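Local coordinates for hypothetical protein (Mesorhizobium loti, PDB 2O2X) that removes the C-7 phosphate of D-glycero-beta-D-manno-heptose 1,7-bisphosphate in a magnesium-dependent step of ADP-heptose biosynthesis, at residues D37-G40 and T41-D45; L143-A146 and G147-A151; L196-S199 and S200-G203. All coordinates share one frame; numbering follows the deposited sequence.

Contact 1: residues D37-G40 and T41-D45; sequences DRDG and TINVD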
loop_
_atom_site.group_PDB
_atom_site.type_symbol
_atom_site.label_atom_id
_atom_site.label_comp_id
_atom_site.label_asym_id
_atom_site.label_seq_id
_atom_site.Cartn_x
_atom_site.Cartn_y
_atom_site.Cartn_z
ATOM N N ASP A 37 0.389 2.069 1.780
ATOM C CA ASP A 37 -0.942 2.042 2.389
ATOM C C ASP A 37 -1.846 3.014 1.579
ATOM O O ASP A 37 -1.346 3.845 0.802
ATOM C CB ASP A 37 -0.835 2.467 3.865
ATOM C CG ASP A 37 -2.155 2.293 4.635
ATOM O OD1 ASP A 37 -3.027 1.511 4.258
ATOM O OD2 ASP A 37 -2.291 2.945 5.678
ATOM N N ARG A 38 -3.175 2.910 1.727
ATOM C CA ARG A 38 -4.083 3.761 0.988
ATOM C C ARG A 38 -4.610 4.918 1.870
ATOM O O ARG A 38 -4.209 6.069 1.668
ATOM C CB ARG A 38 -5.204 2.961 0.323
ATOM C CG ARG A 38 -5.788 3.711 -0.882
ATOM C CD ARG A 38 -7.166 3.198 -1.282
ATOM N NE ARG A 38 -8.154 3.633 -0.308
ATOM C CZ ARG A 38 -9.367 3.111 -0.174
ATOM N NH1 ARG A 38 -9.777 2.128 -0.967
ATOM N NH2 ARG A 38 -10.155 3.571 0.771
ATOM N N ASP A 39 -5.489 4.636 2.824
ATOM C CA ASP A 39 -6.126 5.673 3.624
ATOM C C ASP A 39 -5.117 6.286 4.587
ATOM O O ASP A 39 -4.608 5.590 5.479
ATOM C CB ASP A 39 -7.306 5.079 4.394
ATOM C CG ASP A 39 -8.371 4.479 3.482
ATOM O OD1 ASP A 39 -8.870 5.184 2.595
ATOM O OD2 ASP A 39 -8.733 3.306 3.712
ATOM N N GLY A 40 -4.872 7.588 4.445
ATOM C CA GLY A 40 -3.835 8.278 5.205
ATOM C C GLY A 40 -2.499 8.445 4.493
ATOM O O GLY A 40 -1.591 9.151 4.979
ATOM N N THR A 41 -2.369 7.853 3.304
ATOM C CA THR A 41 -1.118 7.841 2.560
ATOM C C THR A 41 -1.371 8.350 1.146
ATOM O O THR A 41 -0.908 9.439 0.790
ATOM C CB THR A 41 -0.462 6.436 2.592
ATOM O OG1 THR A 41 -0.113 6.118 3.936
ATOM C CG2 THR A 41 0.801 6.365 1.754
ATOM N N ILE A 42 -2.170 7.625 0.360
ATOM C CA ILE A 42 -2.582 8.044 -0.954
ATOM C C ILE A 42 -3.763 8.980 -0.903
ATOM O O ILE A 42 -3.769 9.982 -1.621
ATOM C CB ILE A 42 -2.914 6.802 -1.823
ATOM C CG1 ILE A 42 -1.674 5.943 -2.004
ATOM C CG2 ILE A 42 -3.498 7.233 -3.182
ATOM C CD1 ILE A 42 -1.976 4.613 -2.687
ATOM N N ASN A 43 -4.751 8.651 -0.095
ATOM C CA ASN A 43 -5.911 9.526 0.072
ATOM C C ASN A 43 -6.036 9.962 1.508
ATOM O O ASN A 43 -5.457 9.367 2.429
ATOM C CB ASN A 43 -7.210 8.862 -0.433
ATOM C CG ASN A 43 -7.557 7.586 0.295
ATOM O OD1 ASN A 43 -7.135 6.522 -0.117
ATOM N ND2 ASN A 43 -8.323 7.684 1.376
ATOM N N VAL A 44 -6.757 11.050 1.715
ATOM C CA VAL A 44 -6.959 11.562 3.037
ATOM C C VAL A 44 -7.722 10.532 3.874
ATOM O O VAL A 44 -8.709 9.935 3.411
ATOM C CB VAL A 44 -7.720 12.903 2.990
ATOM C CG1 VAL A 44 -8.043 13.393 4.404
ATOM C CG2 VAL A 44 -6.915 13.949 2.244
ATOM N N ASP A 45 -7.282 10.321 5.103
ATOM C CA ASP A 45 -7.868 9.281 5.934
ATOM C C ASP A 45 -9.251 9.713 6.399
ATOM O O ASP A 45 -9.544 10.909 6.525
ATOM C CB ASP A 45 -6.984 9.015 7.148
ATOM C CG ASP A 45 -7.161 7.604 7.722
ATOM O OD1 ASP A 45 -7.970 6.807 7.224
ATOM O OD2 ASP A 45 -6.470 7.295 8.711
HETATM O O HOH W 1 -10.178 7.659 3.647
#

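Contact 2: residues L143-A146 and G147-A151; sequences LVEA and GKRLA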
loop_
_atom_site.group_PDB
_atom_site.type_symbol
_atom_site.label_atom_id
_atom_site.label_comp_id
_atom_site.label_asym_id
_atom_site.label_seq_id
_atom_site.Cartn_x
_atom_site.Cartn_y
_atom_site.Cartn_z
ATOM N N LEU A 143 2.108 -8.283 1.682
ATOM C CA LEU A 143 3.396 -8.016 1.050
ATOM C C LEU A 143 3.980 -9.315 0.497
ATOM O O LEU A 143 4.474 -9.350 -0.622
ATOM C CB LEU A 143 4.387 -7.356 2.031
ATOM C CG LEU A 143 4.133 -5.904 2.451
ATOM C CD1 LEU A 143 2.928 -5.775 3.361
ATOM C CD2 LEU A 143 5.373 -5.343 3.095
ATOM N N VAL A 144 3.917 -10.372 1.292
ATOM C CA VAL A 144 4.445 -11.672 0.876
ATOM C C VAL A 144 3.670 -12.176 -0.349
ATOM O O VAL A 144 4.265 -12.657 -1.326
ATOM C CB VAL A 144 4.399 -12.669 2.062
ATOM C CG1 VAL A 144 4.687 -14.110 1.605
ATOM C CG2 VAL A 144 5.349 -12.237 3.132
ATOM N N GLU A 145 2.350 -12.022 -0.341
ATOM C CA GLU A 145 1.546 -12.450 -1.486
ATOM C C GLU A 145 1.844 -11.638 -2.747
ATOM O O GLU A 145 1.992 -12.186 -3.843
ATOM C CB GLU A 145 0.075 -12.372 -1.135
ATOM C CG GLU A 145 -0.877 -12.884 -2.195
ATOM C CD GLU A 145 -0.710 -14.363 -2.531
ATOM O OE1 GLU A 145 -0.220 -15.141 -1.678
ATOM O OE2 GLU A 145 -1.098 -14.740 -3.653
ATOM N N ALA A 146 1.933 -10.317 -2.622
ATOM C CA ALA A 146 2.327 -9.488 -3.765
ATOM C C ALA A 146 3.695 -9.933 -4.269
ATOM O O ALA A 146 3.934 -10.018 -5.496
ATOM C CB ALA A 146 2.349 -8.002 -3.352
ATOM N N GLY A 147 4.592 -10.246 -3.338
ATOM C CA GLY A 147 5.904 -10.761 -3.691
ATOM C C GLY A 147 5.834 -12.010 -4.546
ATOM O O GLY A 147 6.536 -12.106 -5.560
ATOM N N LYS A 148 4.992 -12.958 -4.146
ATOM C CA LYS A 148 4.839 -14.196 -4.933
ATOM C C LYS A 148 4.312 -13.876 -6.320
ATOM O O LYS A 148 4.841 -14.352 -7.340
ATOM C CB LYS A 148 3.901 -15.157 -4.225
ATOM C CG LYS A 148 4.534 -15.779 -3.009
ATOM C CD LYS A 148 3.533 -16.663 -2.244
ATOM C CE LYS A 148 4.141 -17.124 -0.911
ATOM N NZ LYS A 148 3.154 -17.664 0.072
ATOM N N ARG A 149 3.274 -13.059 -6.371
ATOM C CA ARG A 149 2.579 -12.799 -7.617
ATOM C C ARG A 149 3.401 -12.024 -8.627
ATOM O O ARG A 149 3.300 -12.292 -9.838
ATOM C CB ARG A 149 1.234 -12.133 -7.367
ATOM C CG ARG A 149 0.258 -13.076 -6.681
ATOM C CD ARG A 149 -1.050 -12.389 -6.374
ATOM N NE ARG A 149 -1.996 -13.318 -5.777
ATOM C CZ ARG A 149 -3.171 -13.641 -6.305
ATOM N NH1 ARG A 149 -3.610 -13.070 -7.411
ATOM N NH2 ARG A 149 -3.943 -14.503 -5.661
ATOM N N LEU A 150 4.200 -11.066 -8.161
ATOM C CA LEU A 150 5.015 -10.241 -9.061
ATOM C C LEU A 150 6.490 -10.641 -9.058
ATOM O O LEU A 150 7.318 -9.953 -9.659
ATOM C CB LEU A 150 4.879 -8.755 -8.666
ATOM C CG LEU A 150 3.496 -8.149 -8.838
ATOM C CD1 LEU A 150 3.423 -6.739 -8.285
ATOM C CD2 LEU A 150 3.055 -8.152 -10.313
ATOM N N ALA A 151 6.836 -11.729 -8.377
ATOM C CA ALA A 151 8.221 -12.143 -8.213
ATOM C C ALA A 151 9.115 -11.010 -7.695
ATOM O O ALA A 151 10.199 -10.759 -8.213
ATOM C CB ALA A 151 8.767 -12.737 -9.524
HETATM O O HOH W 2 1.445 -15.475 0.379
HETATM O O HOH W 3 -3.890 -15.881 -2.848
#

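Contact 3: residues L196-S199 and S200-G203; sequences LRDS and SELG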
loop_
_atom_site.group_PDB
_atom_site.type_symbol
_atom_site.label_atom_id
_atom_site.label_comp_id
_atom_site.label_asym_id
_atom_site.label_seq_id
_atom_site.Cartn_x
_atom_site.Cartn_y
_atom_site.Cartn_z
ATOM N N LEU A 196 8.568 10.867 7.468
ATOM C CA LEU A 196 8.029 11.533 6.262
ATOM C C LEU A 196 7.084 12.666 6.656
ATOM O O LEU A 196 5.865 12.523 6.651
ATOM C CB LEU A 196 7.365 10.512 5.334
ATOM C CG LEU A 196 6.867 10.976 3.950
ATOM C CD1 LEU A 196 7.927 11.761 3.194
ATOM C CD2 LEU A 196 6.359 9.807 3.122
ATOM N N ARG A 197 7.665 13.819 6.993
ATOM C CA ARG A 197 6.914 14.913 7.578
ATOM C C ARG A 197 6.961 16.196 6.777
ATOM O O ARG A 197 6.143 17.063 7.018
ATOM C CB ARG A 197 7.441 15.231 8.976
ATOM C CG ARG A 197 7.353 14.035 9.933
ATOM C CD ARG A 197 8.142 14.253 11.197
ATOM N NE ARG A 197 9.575 14.281 10.945
ATOM C CZ ARG A 197 10.521 14.199 11.885
ATOM N NH1 ARG A 197 10.201 14.138 13.176
ATOM N NH2 ARG A 197 11.798 14.192 11.542
ATOM N N ASP A 198 7.892 16.314 5.839
ATOM C CA ASP A 198 8.089 17.577 5.129
ATOM C C ASP A 198 8.697 17.245 3.760
ATOM O O ASP A 198 8.866 16.077 3.425
ATOM C CB ASP A 198 8.925 18.546 5.971
ATOM C CG ASP A 198 10.317 18.051 6.260
ATOM O OD1 ASP A 198 10.830 17.143 5.582
ATOM O OD2 ASP A 198 10.948 18.589 7.203
ATOM N N SER A 199 8.972 18.251 2.952
ATOM C CA SER A 199 9.459 18.011 1.595
ATOM C C SER A 199 10.904 17.474 1.582
ATOM O O SER A 199 11.270 16.695 0.726
ATOM C CB SER A 199 9.336 19.284 0.745
ATOM O OG SER A 199 10.185 20.293 1.251
ATOM N N SER A 200 11.737 17.842 2.540
ATOM C CA SER A 200 13.067 17.286 2.616
ATOM C C SER A 200 13.030 15.774 2.794
ATOM O O SER A 200 13.780 15.047 2.157
ATOM C CB SER A 200 13.855 17.942 3.750
ATOM O OG SER A 200 15.151 17.394 3.816
ATOM N N GLU A 201 12.141 15.330 3.685
ATOM C CA GLU A 201 11.980 13.910 3.948
ATOM C C GLU A 201 11.382 13.181 2.753
ATOM O O GLU A 201 11.763 12.036 2.496
ATOM C CB GLU A 201 11.224 13.717 5.250
ATOM C CG GLU A 201 12.149 14.105 6.439
ATOM C CD GLU A 201 11.480 14.261 7.795
ATOM O OE1 GLU A 201 10.246 14.099 7.941
ATOM O OE2 GLU A 201 12.230 14.558 8.763
ATOM N N LEU A 202 10.480 13.813 2.004
ATOM C CA LEU A 202 9.992 13.244 0.756
ATOM C C LEU A 202 11.171 13.037 -0.187
ATOM O O LEU A 202 11.285 12.012 -0.831
ATOM C CB LEU A 202 8.918 14.131 0.135
ATOM C CG LEU A 202 8.457 13.745 -1.265
ATOM C CD1 LEU A 202 7.861 12.362 -1.285
ATOM C CD2 LEU A 202 7.471 14.725 -1.786
ATOM N N GLY A 203 12.100 13.988 -0.208
ATOM C CA GLY A 203 13.306 13.837 -1.017
ATOM C C GLY A 203 14.100 12.597 -0.707
ATOM O O GLY A 203 14.640 11.977 -1.613
HETATM O O HOH W 4 11.274 17.235 9.659
#

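Contact 1: residues D37-G40 and T41-D45
Asn43 reaches back across the turn to Asp39, its ND2 giving a nearly straight hydrogen bond (2.8 Å, 170°) to Asp39 OD1. The bond lies in the amide plane and uses the anti lone pair of the carboxylate oxygen, although the two planes stand 79° apart. Asn43 gets there because its CG sits between the backbone N and the carbonyl carbon (chi1 61°), which folds the amide over the turn. Asp39 OD1 is gripped again on its syn side by Arg38 NH2 (2.8 Å), a salt bridge in the guanidinium plane. The Arg38 chain bends at chi3, and its NE adds a weak bond to Asn43 OD1. Arg38 O accepts from three backbone N-H groups, those of Thr41, Ile42 and Asn43, while Gly40 N closes the loop on Asn43 O (2.8 Å). Gly40 has positive phi, where a side chain would jam against the preceding carbonyl. Asp37 OD1 and Asp45 OD2 have their main partners beyond the loop, in salt bridges with Lys137 and Lys163. This is the DxDGT loop (motif I) of the HAD phosphatases, after central strand 34-36, carrying, by similarity, the nucleophile Asp37 and proton donor Asp39, both magnesium ligands.

Contact 2: residues L143-A146 and G147-A151
The guanidinium of Arg149 receives the carboxylate of Glu145 at its edge, with Glu145 CD lying in the guanidinium plane and water 3 at the same rim. The two flat groups do not stack: their planes stand 64° apart. Arg149 NE gives a short hydrogen bond to Glu145 OE2 (2.7 Å, 166°), meeting the anti lone pair of that oxygen, and the pair is a salt bridge. Water 3 widens the link, accepting from Arg149 NH2 and donating weakly to Glu145 OE2. Glu145 starts with CG anti to its own N and then bends at chi2 (62°), which brings the carboxylate round toward the next turn, whereas Arg149 runs straight from CG to NE and crosses it obliquely. The other oxygen, Glu145 OE1, takes a bond from water 2 (2.7 Å), which in turn accepts from Lys148 NZ; Glu145 OE1 and Lys148 NZ themselves are 4.6 Å apart, too far for a direct salt bridge.

These are i to i+3 and i to i+4 pairings on helix 141-150 of the HAD fold, whose backbone bonds run from Gly147 N to Leu143 O through Leu150 N to Ala146 O. With an alanine here instead of Glu145, Arg149 NE would probably lose its carboxylate mate, the guanidinium would be set free to turn, and water 2 would no longer tie Lys148 in. Lys148 also lies alongside Val144, its CE 4.0 Å from Val144 CG1. The inner side of the helix carries Leu143 and Ala146, both touching Phe35 of strand 34-36, while Arg149 and Leu150 rest on Met114. Ala151 leaves the helix with positive phi, the residue that makes the C-terminal end a Schellman motif, and its backbone bonds to His30.

Contact 3: residues L196-S199 and S200-G203
Arg197 and Glu201 clasp each other side-on: NE meets Glu201 OE1 (3.1 Å) on its syn lone pair, and NH2 meets Glu201 OE2 (2.8 Å, 168°). Both bonds lie in the guanidinium plane, and the two flat groups are nearly coplanar, 17° apart. Glu201 OE1 also accepts from Arg197 N (2.8 Å), nearly along its C-O bond, so this one oxygen takes both the backbone N and NE of Arg197. The Arg197 chain bends at chi3 to bring the guanidinium alongside.

This clasp sits at the start of helix 199-211, which follows strand 191-196. Asp198 is the N-cap: its OD1 accepts from Glu201 N (2.9 Å, 163°), while Asp198 O takes Leu202 N as the first turn winds up. The packed side is apolar: Leu196 CD1 lies 3.5 Å from Leu202 CA, against the first turn of the helix, and Leu196 also packs on Trp179 and Val181 of strand 177-181. On the solvent side water 4 donates to both Asp198 OD2 and Glu201 OE2, linking the two carboxylates. Ser199 and Ser200 are also exposed.

Contact 1 is the buried one, its centre about 9 Å from that of the chain, and contact 3 a surface one, its centre at about 18 Å; contact 2 is partly buried. Contacts 1 and 2 lie on opposite sides of the chain's centre, as do 2 and 3, and no two touch. The loop of contact 1 follows strand 34-36, against whose Phe35 the helix of contact 2 packs, and contact 3 follows strand 191-196 of the same sheet. Each has an arginine-carboxylate pair, but in the loop a turn rich in backbone bonds carries residues assigned to the active site by similarity, on helix 141-150 the pair spans one turn, and at helix 199-211 it joins an N-cap.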